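Uncharacterized protein PA2723 (Pseudomonas aeruginosa PAO1, PDB 6TCB) is of unknown function but binds calcium and forms a two-subunit assembly in which a small antiparallel sheet runs on from one subunit into the other. Local coordinates at residues 3-11 and 29-40; 50-58 and 70-81. All coordinates share one frame; numbering follows the deposited sequence.

From the N terminus, helix 3-18 runs out and the chain returns through the short strand 24-25 and the loop at 29-32 into helix 33-43; contact 1 closes this first loop by packing helix 33-43 and its leading loop against the start of helix 3-18. The chain then passes through the hairpin of strands 48-53 and 57-62 into helix 67-82, which folds back on the hairpin in contact 2. The two loops follow in series, neither nested nor crossed, and the contact centres lie about 20 Å apart on opposite sides of the chain's centre. Y50 joins them: its ring meets Q35, its OH lies by D34 and its backbone N by N38. Both contacts touch the second subunit.

Contact 1: residues 3-11 and 29-40; sequences MDELFEEHL and FLRPADQAFNAY
F7 enters helix 33-40 as a knob, its ring set among A33, A36, F37 and Y40. Aromatic pairs dominate. The ring of F37 turns its edge to the face of F7, with CD1 of F37 over the ring centre and the planes at 77°. F7 in turn directs its own edge at the face of Y40 and, in an offset edge-to-face pair, at F29, where F7 CE1 comes within 3.5 Å of F29 CE1. F29 also points its edge at the imidazole face of H10, whose ND1 is hydrogen-bonded to Y24 OH. A CH-pi contact adds to the hold on Y40: CB of F7 sits 3.8 Å from the centroid of the Y40 ring, almost on its normal.

Aliphatic groups fill in around the rings. CD2 of L6 meets the rim of F29 at CE1 (3.8 Å), and CD2 of L11 touches Y40 CE2. With CG anti to its backbone N (chi1 -170°), Y40 reaches back across F7 toward E8.

The polar link runs through one water, which donates to D4 O (2.9 Å) and to E8 OE2 (2.8 Å) and also hydrogen-bonds Y40 OH.

The axes of helices 3-11 and 33-40 cross at -62°, 10.7 Å apart at closest approach. This is knob-into-hole helix packing on an aromatic cluster of F7, H10, F37 and Y40, which F29 joins from the preceding loop.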
loop_
_atom_site.group_PDB
_atom_site.type_symbol
_atom_site.label_atom_id
_atom_site.label_comp_id
_atom_site.label_asym_id
_atom_site.label_seq_id
_atom_site.Cartn_x
_atom_site.Cartn_y
_atom_site.Cartn_z
ATOM N N MET A 3 -3.215 22.352 -3.176
ATOM C CA MET A 3 -3.301 20.974 -2.728
ATOM C C MET A 3 -4.285 20.820 -1.583
ATOM O O MET A 3 -4.891 19.753 -1.430
ATOM C CB MET A 3 -1.944 20.494 -2.232
ATOM C CG MET A 3 -0.961 20.251 -3.306
ATOM S SD MET A 3 -1.602 19.127 -4.551
ATOM C CE MET A 3 -2.007 17.632 -3.667
ATOM N N ASP A 4 -4.429 21.842 -0.737
ATOM C CA ASP A 4 -5.369 21.717 0.372
ATOM C C ASP A 4 -6.776 21.460 -0.151
ATOM O O ASP A 4 -7.482 20.589 0.363
ATOM C CB ASP A 4 -5.299 22.933 1.300
ATOM C CG ASP A 4 -5.896 24.183 0.696
ATOM O OD1 ASP A 4 -5.956 24.296 -0.542
ATOM O OD2 ASP A 4 -6.302 25.068 1.479
ATOM N N GLU A 5 -7.176 22.166 -1.213
ATOM C CA GLU A 5 -8.519 22.001 -1.767
ATOM C C GLU A 5 -8.668 20.655 -2.463
ATOM O O GLU A 5 -9.715 20.004 -2.356
ATOM C CB GLU A 5 -8.817 23.140 -2.742
ATOM N N LEU A 6 -7.628 20.213 -3.174
ATOM C CA LEU A 6 -7.667 18.904 -3.818
ATOM C C LEU A 6 -7.835 17.805 -2.779
ATOM O O LEU A 6 -8.670 16.904 -2.931
ATOM C CB LEU A 6 -6.380 18.697 -4.609
ATOM C CG LEU A 6 -6.351 17.437 -5.467
ATOM C CD1 LEU A 6 -7.342 17.503 -6.598
ATOM C CD2 LEU A 6 -4.927 17.239 -5.982
ATOM N N PHE A 7 -7.049 17.876 -1.706
ATOM C CA PHE A 7 -7.158 16.889 -0.638
ATOM C C PHE A 7 -8.509 16.978 0.064
ATOM O O PHE A 7 -9.113 15.948 0.383
ATOM C CB PHE A 7 -6.015 17.070 0.358
ATOM C CG PHE A 7 -4.759 16.304 0.009
ATOM C CD1 PHE A 7 -4.439 15.977 -1.296
ATOM C CD2 PHE A 7 -3.913 15.885 1.011
ATOM C CE1 PHE A 7 -3.283 15.259 -1.575
ATOM C CE2 PHE A 7 -2.775 15.159 0.739
ATOM C CZ PHE A 7 -2.449 14.859 -0.551
ATOM N N GLU A 8 -9.022 18.187 0.284
ATOM C CA GLU A 8 -10.314 18.312 0.952
ATOM C C GLU A 8 -11.432 17.682 0.133
ATOM O O GLU A 8 -12.299 16.983 0.676
ATOM C CB GLU A 8 -10.627 19.787 1.214
ATOM C CG GLU A 8 -9.812 20.413 2.339
ATOM C CD GLU A 8 -9.724 21.932 2.255
ATOM O OE1 GLU A 8 -10.474 22.546 1.463
ATOM O OE2 GLU A 8 -8.892 22.510 2.987
ATOM N N GLU A 9 -11.451 17.934 -1.172
ATOM C CA GLU A 9 -12.537 17.405 -1.980
ATOM C C GLU A 9 -12.426 15.896 -2.132
ATOM O O GLU A 9 -13.439 15.190 -2.109
ATOM C CB GLU A 9 -12.583 18.100 -3.333
ATOM C CG GLU A 9 -12.877 19.585 -3.238
ATOM C CD GLU A 9 -14.248 19.934 -2.683
ATOM O OE1 GLU A 9 -15.073 19.041 -2.433
ATOM O OE2 GLU A 9 -14.485 21.149 -2.513
ATOM N N HIS A 10 -11.210 15.376 -2.308
ATOM C CA HIS A 10 -11.047 13.925 -2.364
ATOM C C HIS A 10 -11.334 13.274 -1.021
ATOM O O HIS A 10 -11.797 12.131 -0.990
ATOM C CB HIS A 10 -9.682 13.568 -2.935
ATOM C CG HIS A 10 -9.636 13.713 -4.421
ATOM N ND1 HIS A 10 -10.049 12.715 -5.269
ATOM C CD2 HIS A 10 -9.354 14.781 -5.200
ATOM C CE1 HIS A 10 -9.958 13.138 -6.520
ATOM N NE2 HIS A 10 -9.546 14.390 -6.505
ATOM N N LEU A 11 -11.142 13.995 0.085
ATOM C CA LEU A 11 -11.577 13.475 1.378
ATOM C C LEU A 11 -13.088 13.290 1.398
ATOM O O LEU A 11 -13.594 12.309 1.951
ATOM C CB LEU A 11 -11.146 14.419 2.501
ATOM C CG LEU A 11 -11.790 14.232 3.879
ATOM C CD1 LEU A 11 -11.384 12.929 4.509
ATOM C CD2 LEU A 11 -11.444 15.420 4.803
ATOM N N PHE A 29 -3.368 11.520 -7.798
ATOM C CA PHE A 29 -2.266 12.229 -7.177
ATOM C C PHE A 29 -0.942 11.799 -7.781
ATOM O O PHE A 29 -0.762 10.650 -8.187
ATOM C CB PHE A 29 -2.230 11.969 -5.662
ATOM C CG PHE A 29 -3.516 12.296 -4.961
ATOM C CD1 PHE A 29 -3.948 13.599 -4.860
ATOM C CD2 PHE A 29 -4.291 11.300 -4.407
ATOM C CE1 PHE A 29 -5.140 13.889 -4.218
ATOM C CE2 PHE A 29 -5.475 11.593 -3.776
ATOM C CZ PHE A 29 -5.894 12.884 -3.685
ATOM N N LEU A 30 -0.016 12.736 -7.838
ATOM C CA LEU A 30 1.350 12.406 -8.198
ATOM C C LEU A 30 2.098 11.947 -6.951
ATOM O O LEU A 30 1.563 11.933 -5.840
ATOM C CB LEU A 30 2.011 13.597 -8.874
ATOM C CG LEU A 30 1.314 14.019 -10.173
ATOM C CD1 LEU A 30 2.026 15.213 -10.791
ATOM C CD2 LEU A 30 1.244 12.855 -11.154
ATOM N N ARG A 31 3.324 11.518 -7.147
ATOM C CA ARG A 31 4.160 11.123 -6.025
ATOM C C ARG A 31 4.873 12.352 -5.476
ATOM O O ARG A 31 5.369 13.169 -6.254
ATOM C CB ARG A 31 5.195 10.106 -6.485
ATOM N N PRO A 32 4.961 12.527 -4.146
ATOM C CA PRO A 32 4.550 11.647 -3.047
ATOM C C PRO A 32 3.167 11.952 -2.477
ATOM O O PRO A 32 2.787 11.388 -1.458
ATOM C CB PRO A 32 5.622 11.929 -1.984
ATOM C CG PRO A 32 5.916 13.391 -2.183
ATOM C CD PRO A 32 5.666 13.722 -3.643
ATOM N N ALA A 33 2.416 12.837 -3.139
ATOM C CA ALA A 33 1.088 13.177 -2.648
ATOM C C ALA A 33 0.169 11.960 -2.563
ATOM O O ALA A 33 -0.739 11.932 -1.722
ATOM C CB ALA A 33 0.449 14.260 -3.518
ATOM N N ASP A 34 0.365 10.961 -3.425
ATOM C CA ASP A 34 -0.455 9.753 -3.357
ATOM C C ASP A 34 -0.367 9.096 -1.983
ATOM O O ASP A 34 -1.388 8.748 -1.376
ATOM C CB ASP A 34 -0.131 8.774 -4.502
ATOM C CG ASP A 34 1.355 8.440 -4.672
ATOM O OD1 ASP A 34 2.247 8.894 -3.915
ATOM O OD2 ASP A 34 1.641 7.679 -5.636
ATOM N N GLN A 35 0.845 8.953 -1.455
ATOM C CA GLN A 35 1.009 8.370 -0.128
ATOM C C GLN A 35 0.561 9.341 0.954
ATOM O O GLN A 35 -0.035 8.933 1.963
ATOM C CB GLN A 35 2.475 7.997 0.086
ATOM C CG GLN A 35 2.989 6.971 -0.904
ATOM C CD GLN A 35 4.311 6.363 -0.482
ATOM O OE1 GLN A 35 4.374 5.634 0.510
ATOM N NE2 GLN A 35 5.370 6.655 -1.230
ATOM N N ALA A 36 0.828 10.629 0.753
ATOM C CA ALA A 36 0.480 11.630 1.751
ATOM C C ALA A 36 -1.021 11.732 1.934
ATOM O O ALA A 36 -1.485 12.055 3.032
ATOM C CB ALA A 36 1.057 12.983 1.346
ATOM N N PHE A 37 -1.800 11.459 0.884
ATOM C CA PHE A 37 -3.248 11.492 1.055
ATOM C C PHE A 37 -3.696 10.523 2.144
ATOM O O PHE A 37 -4.680 10.789 2.838
ATOM C CB PHE A 37 -3.975 11.225 -0.270
ATOM C CG PHE A 37 -5.471 11.410 -0.188
ATOM C CD1 PHE A 37 -6.003 12.660 0.069
ATOM C CD2 PHE A 37 -6.333 10.338 -0.385
ATOM C CE1 PHE A 37 -7.369 12.844 0.149
ATOM C CE2 PHE A 37 -7.705 10.511 -0.307
ATOM C CZ PHE A 37 -8.218 11.758 -0.040
ATOM N N ASN A 38 -2.994 9.396 2.319
ATOM C CA ASN A 38 -3.384 8.497 3.398
ATOM C C ASN A 38 -3.155 9.132 4.764
ATOM O O ASN A 38 -3.960 8.944 5.687
ATOM C CB ASN A 38 -2.673 7.154 3.291
ATOM C CG ASN A 38 -3.434 6.071 3.995
ATOM O OD1 ASN A 38 -4.561 5.756 3.619
ATOM N ND2 ASN A 38 -2.839 5.501 5.031
ATOM N N ALA A 39 -2.080 9.909 4.904
ATOM C CA ALA A 39 -1.857 10.629 6.155
ATOM C C ALA A 39 -2.947 11.667 6.387
ATOM O O ALA A 39 -3.366 11.895 7.528
ATOM C CB ALA A 39 -0.475 11.286 6.144
ATOM N N TYR A 40 -3.411 12.310 5.309
ATOM C CA TYR A 40 -4.481 13.292 5.397
ATOM C C TYR A 40 -5.771 12.641 5.869
ATOM O O TYR A 40 -6.435 13.138 6.784
ATOM C CB TYR A 40 -4.691 13.940 4.021
ATOM C CG TYR A 40 -5.618 15.134 4.037
ATOM C CD1 TYR A 40 -5.192 16.352 4.537
ATOM C CD2 TYR A 40 -6.916 15.046 3.550
ATOM C CE1 TYR A 40 -6.040 17.463 4.568
ATOM C CE2 TYR A 40 -7.758 16.135 3.582
ATOM C CZ TYR A 40 -7.317 17.338 4.081
ATOM O OH TYR A 40 -8.163 18.421 4.098
HETATM O O HOH W 1 -6.922 20.582 3.209
#

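Contact 2: residues 50-58 and 70-81; sequences YLVLEGFDP and VRATARARARLR
Strand 50-53 and helix 70-81 run at 36° to each other with their axes 9.3 Å apart at closest approach, and the backbones come nearest at L53 and A74. At that point CB of L53 and CB of A74 are only 3.5 Å apart, a tight carbon contact. The two methyls of L53 then part: CD1 packs on V70 CG1 (3.7 Å), while CD2 lies against CA and CB of R71. L51 reaches the same V70 branch through its CD1.

At the turn, the chain of E54 bends at chi2 and lays CG beside A74 O and the methyl of A78. Its OE2 rests on CG of R75 at 3.4 Å, whereas the R75 guanidinium is related to it by charge alone.

D57 carries the polar half. R77 grips its carboxylate side-on with the two planes nearly coplanar: NE of R77 gives an almost straight bond to OD2 (2.9 Å, 172°), and NH2 of R77 donates to the syn lone pair of D57 OD1 at 3.1 Å. R81 arrives differently, its NH1 reaching OD2 of D57 from above the carboxylate plane at 2.9 Å. A water donates to D57 OD2 and A74 O and accepts from R81 NH2. Three donors thus converge on OD2, which would probably favour the charged carboxylate. R81 NE has a second acidic partner, E87.

F56 and D57 both face L53 in a classic beta bulge at the hairpin end. Helix 67-82 packs on the sheet, inclined to strand 50-53, with W25 and V59 of the neighbouring strands against L53 and V70; W25 also touches D57 and makes a cation-pi contact with R77. R71, beside the calcium site, salt-bridges calcium-binding D68 of its own chain and hydrogen-bonds the backbone O of C65 of the second subunit, whose strand pairs antiparallel with residues 50-52.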
loop_
_atom_site.group_PDB
_atom_site.type_symbol
_atom_site.label_atom_id
_atom_site.label_comp_id
_atom_site.label_asym_id
_atom_site.label_seq_id
_atom_site.Cartn_x
_atom_site.Cartn_y
_atom_site.Cartn_z
ATOM N N TYR A 50 -3.326 2.505 3.060
ATOM C CA TYR A 50 -2.994 2.719 1.662
ATOM C C TYR A 50 -2.372 1.459 1.096
ATOM O O TYR A 50 -1.465 0.882 1.712
ATOM C CB TYR A 50 -2.005 3.864 1.549
ATOM C CG TYR A 50 -1.464 4.183 0.180
ATOM C CD1 TYR A 50 -2.284 4.677 -0.826
ATOM C CD2 TYR A 50 -0.111 4.065 -0.074
ATOM C CE1 TYR A 50 -1.763 5.013 -2.060
ATOM C CE2 TYR A 50 0.418 4.401 -1.305
ATOM C CZ TYR A 50 -0.422 4.897 -2.286
ATOM O OH TYR A 50 0.099 5.250 -3.514
ATOM N N LEU A 51 -2.865 1.025 -0.058
ATOM C CA LEU A 51 -2.277 -0.089 -0.777
ATOM C C LEU A 51 -1.982 0.341 -2.210
ATOM O O LEU A 51 -2.724 1.132 -2.805
ATOM C CB LEU A 51 -3.220 -1.299 -0.870
ATOM C CG LEU A 51 -3.779 -1.904 0.420
ATOM C CD1 LEU A 51 -4.778 -3.021 0.059
ATOM C CD2 LEU A 51 -2.676 -2.421 1.289
ATOM N N VAL A 52 -0.915 -0.190 -2.780
ATOM C CA VAL A 52 -0.736 -0.162 -4.224
ATOM C C VAL A 52 -0.720 -1.606 -4.687
ATOM O O VAL A 52 0.109 -2.403 -4.226
ATOM C CB VAL A 52 0.527 0.588 -4.664
ATOM C CG1 VAL A 52 0.641 0.543 -6.193
ATOM C CG2 VAL A 52 0.489 2.000 -4.153
ATOM N N LEU A 53 -1.650 -1.939 -5.567
ATOM C CA LEU A 53 -1.890 -3.294 -6.013
ATOM C C LEU A 53 -1.572 -3.430 -7.496
ATOM O O LEU A 53 -1.684 -2.473 -8.271
ATOM C CB LEU A 53 -3.353 -3.676 -5.760
ATOM C CG LEU A 53 -3.727 -3.736 -4.286
ATOM C CD1 LEU A 53 -5.179 -3.371 -4.022
ATOM C CD2 LEU A 53 -3.393 -5.131 -3.739
ATOM N N GLU A 54 -1.147 -4.628 -7.878
ATOM C CA GLU A 54 -0.818 -4.933 -9.268
ATOM C C GLU A 54 0.209 -3.959 -9.833
ATOM O O GLU A 54 0.234 -3.689 -11.037
ATOM C CB GLU A 54 -2.072 -4.974 -10.143
ATOM C CG GLU A 54 -3.072 -6.015 -9.716
ATOM C CD GLU A 54 -2.594 -7.428 -9.974
ATOM O OE1 GLU A 54 -1.857 -7.653 -10.964
ATOM O OE2 GLU A 54 -2.963 -8.320 -9.187
ATOM N N GLY A 55 1.071 -3.426 -8.971
ATOM C CA GLY A 55 2.130 -2.539 -9.377
ATOM C C GLY A 55 1.774 -1.067 -9.452
ATOM O O GLY A 55 2.641 -0.221 -9.188
ATOM N N PHE A 56 0.532 -0.741 -9.837
ATOM C CA PHE A 56 0.158 0.632 -10.161
ATOM C C PHE A 56 -1.336 0.915 -10.002
ATOM O O PHE A 56 -1.892 1.748 -10.732
ATOM C CB PHE A 56 0.553 0.964 -11.616
ATOM C CG PHE A 56 2.002 0.760 -11.909
ATOM C CD1 PHE A 56 2.916 1.761 -11.639
ATOM C CD2 PHE A 56 2.458 -0.436 -12.437
ATOM C CE1 PHE A 56 4.252 1.571 -11.890
ATOM C CE2 PHE A 56 3.800 -0.628 -12.689
ATOM C CZ PHE A 56 4.695 0.371 -12.408
ATOM N N ASP A 57 -2.001 0.253 -9.060
ATOM C CA ASP A 57 -3.411 0.531 -8.792
ATOM C C ASP A 57 -3.560 0.935 -7.326
ATOM O O ASP A 57 -3.636 0.067 -6.443
ATOM C CB ASP A 57 -4.262 -0.716 -9.103
ATOM C CG ASP A 57 -5.754 -0.410 -9.351
ATOM O OD1 ASP A 57 -6.178 0.767 -9.277
ATOM O OD2 ASP A 57 -6.501 -1.381 -9.647
ATOM N N PRO A 58 -3.579 2.232 -7.015
ATOM C CA PRO A 58 -3.622 2.683 -5.620
ATOM C C PRO A 58 -5.028 2.802 -5.058
ATOM O O PRO A 58 -5.993 3.123 -5.755
ATOM C CB PRO A 58 -2.977 4.075 -5.700
ATOM C CG PRO A 58 -3.261 4.540 -7.082
ATOM C CD PRO A 58 -3.311 3.329 -7.962
ATOM N N VAL A 70 -9.778 -6.626 -1.110
ATOM C CA VAL A 70 -9.343 -5.542 -1.990
ATOM C C VAL A 70 -8.288 -6.039 -2.974
ATOM O O VAL A 70 -8.329 -5.712 -4.163
ATOM C CB VAL A 70 -8.861 -4.333 -1.168
ATOM C CG1 VAL A 70 -8.331 -3.235 -2.056
ATOM C CG2 VAL A 70 -10.014 -3.784 -0.350
ATOM N N ARG A 71 -7.330 -6.839 -2.499
ATOM C CA ARG A 71 -6.329 -7.405 -3.402
ATOM C C ARG A 71 -6.973 -8.309 -4.444
ATOM O O ARG A 71 -6.621 -8.246 -5.629
ATOM C CB ARG A 71 -5.259 -8.151 -2.598
ATOM C CG ARG A 71 -4.243 -8.856 -3.488
ATOM C CD ARG A 71 -3.026 -9.377 -2.729
ATOM N NE ARG A 71 -3.408 -10.232 -1.609
ATOM C CZ ARG A 71 -2.562 -10.763 -0.729
ATOM N NH1 ARG A 71 -1.256 -10.544 -0.814
ATOM N NH2 ARG A 71 -3.043 -11.506 0.254
ATOM N N ALA A 72 -7.924 -9.149 -4.041
ATOM C CA ALA A 72 -8.616 -9.968 -5.029
ATOM C C ALA A 72 -9.318 -9.090 -6.059
ATOM O O ALA A 72 -9.312 -9.392 -7.260
ATOM C CB ALA A 72 -9.616 -10.902 -4.347
ATOM N N THR A 73 -9.927 -7.992 -5.603
ATOM C CA THR A 73 -10.595 -7.063 -6.510
ATOM C C THR A 73 -9.603 -6.482 -7.513
ATOM O O THR A 73 -9.923 -6.343 -8.702
ATOM C CB THR A 73 -11.293 -5.968 -5.690
ATOM O OG1 THR A 73 -12.239 -6.559 -4.771
ATOM C CG2 THR A 73 -12.051 -4.982 -6.578
ATOM N N ALA A 74 -8.384 -6.162 -7.061
ATOM C CA ALA A 74 -7.393 -5.573 -7.956
ATOM C C ALA A 74 -7.017 -6.523 -9.079
ATOM O O ALA A 74 -6.713 -6.080 -10.193
ATOM C CB ALA A 74 -6.148 -5.185 -7.160
ATOM N N ARG A 75 -7.004 -7.832 -8.808
ATOM C CA ARG A 75 -6.698 -8.800 -9.862
ATOM C C ARG A 75 -7.736 -8.726 -10.974
ATOM O O ARG A 75 -7.398 -8.730 -12.165
ATOM C CB ARG A 75 -6.630 -10.213 -9.271
ATOM C CG ARG A 75 -5.544 -10.376 -8.220
ATOM C CD ARG A 75 -5.429 -11.805 -7.724
ATOM N NE ARG A 75 -4.373 -11.935 -6.724
ATOM C CZ ARG A 75 -4.564 -12.254 -5.445
ATOM N NH1 ARG A 75 -5.783 -12.491 -4.969
ATOM N NH2 ARG A 75 -3.513 -12.347 -4.640
ATOM N N ALA A 76 -9.006 -8.630 -10.603
ATOM C CA ALA A 76 -10.061 -8.506 -11.599
ATOM C C ALA A 76 -10.010 -7.159 -12.303
ATOM O O ALA A 76 -10.191 -7.083 -13.523
ATOM C CB ALA A 76 -11.424 -8.689 -10.928
ATOM N N ARG A 77 -9.790 -6.082 -11.548
ATOM C CA ARG A 77 -9.638 -4.761 -12.143
ATOM C C ARG A 77 -8.536 -4.757 -13.194
ATOM O O ARG A 77 -8.680 -4.131 -14.248
ATOM C CB ARG A 77 -9.319 -3.753 -11.033
ATOM C CG ARG A 77 -10.478 -3.433 -10.103
ATOM C CD ARG A 77 -10.036 -2.658 -8.889
ATOM N NE ARG A 77 -9.353 -1.413 -9.228
ATOM C CZ ARG A 77 -9.956 -0.251 -9.456
ATOM N NH1 ARG A 77 -11.276 -0.160 -9.410
ATOM N NH2 ARG A 77 -9.230 0.823 -9.731
ATOM N N ALA A 78 -7.424 -5.447 -12.924
ATOM C CA ALA A 78 -6.322 -5.440 -13.878
ATOM C C ALA A 78 -6.730 -6.108 -15.182
ATOM O O ALA A 78 -6.427 -5.600 -16.268
ATOM C CB ALA A 78 -5.088 -6.115 -13.283
ATOM N N ARG A 79 -7.405 -7.253 -15.104
ATOM C CA ARG A 79 -7.848 -7.911 -16.328
ATOM C C ARG A 79 -8.812 -7.022 -17.105
ATOM O O ARG A 79 -8.748 -6.957 -18.341
ATOM C CB ARG A 79 -8.500 -9.250 -15.985
ATOM C CG ARG A 79 -7.555 -10.271 -15.356
ATOM C CD ARG A 79 -6.300 -10.453 -16.198
ATOM N NE ARG A 79 -5.562 -11.664 -15.852
ATOM C CZ ARG A 79 -4.415 -12.027 -16.420
ATOM N NH1 ARG A 79 -3.866 -11.267 -17.359
ATOM N NH2 ARG A 79 -3.814 -13.148 -16.044
ATOM N N LEU A 80 -9.725 -6.341 -16.412
ATOM C CA LEU A 80 -10.713 -5.520 -17.096
ATOM C C LEU A 80 -10.098 -4.255 -17.666
ATOM O O LEU A 80 -10.463 -3.832 -18.772
ATOM C CB LEU A 80 -11.850 -5.221 -16.124
ATOM C CG LEU A 80 -12.665 -6.473 -15.776
ATOM C CD1 LEU A 80 -13.539 -6.177 -14.567
ATOM C CD2 LEU A 80 -13.498 -6.938 -16.949
ATOM N N ARG A 81 -9.135 -3.673 -16.962
ATOM C CA ARG A 81 -8.441 -2.507 -17.487
ATOM C C ARG A 81 -7.677 -2.866 -18.754
ATOM O O ARG A 81 -7.709 -2.124 -19.741
ATOM C CB ARG A 81 -7.493 -1.966 -16.422
ATOM C CG ARG A 81 -6.782 -0.675 -16.828
ATOM C CD ARG A 81 -5.802 -0.207 -15.739
ATOM N NE ARG A 81 -6.471 0.056 -14.467
ATOM C CZ ARG A 81 -6.406 -0.726 -13.390
ATOM N NH1 ARG A 81 -7.074 -0.382 -12.295
ATOM N NH2 ARG A 81 -5.679 -1.841 -13.391
HETATM O O HOH W 2 -5.498 -3.568 -10.775
#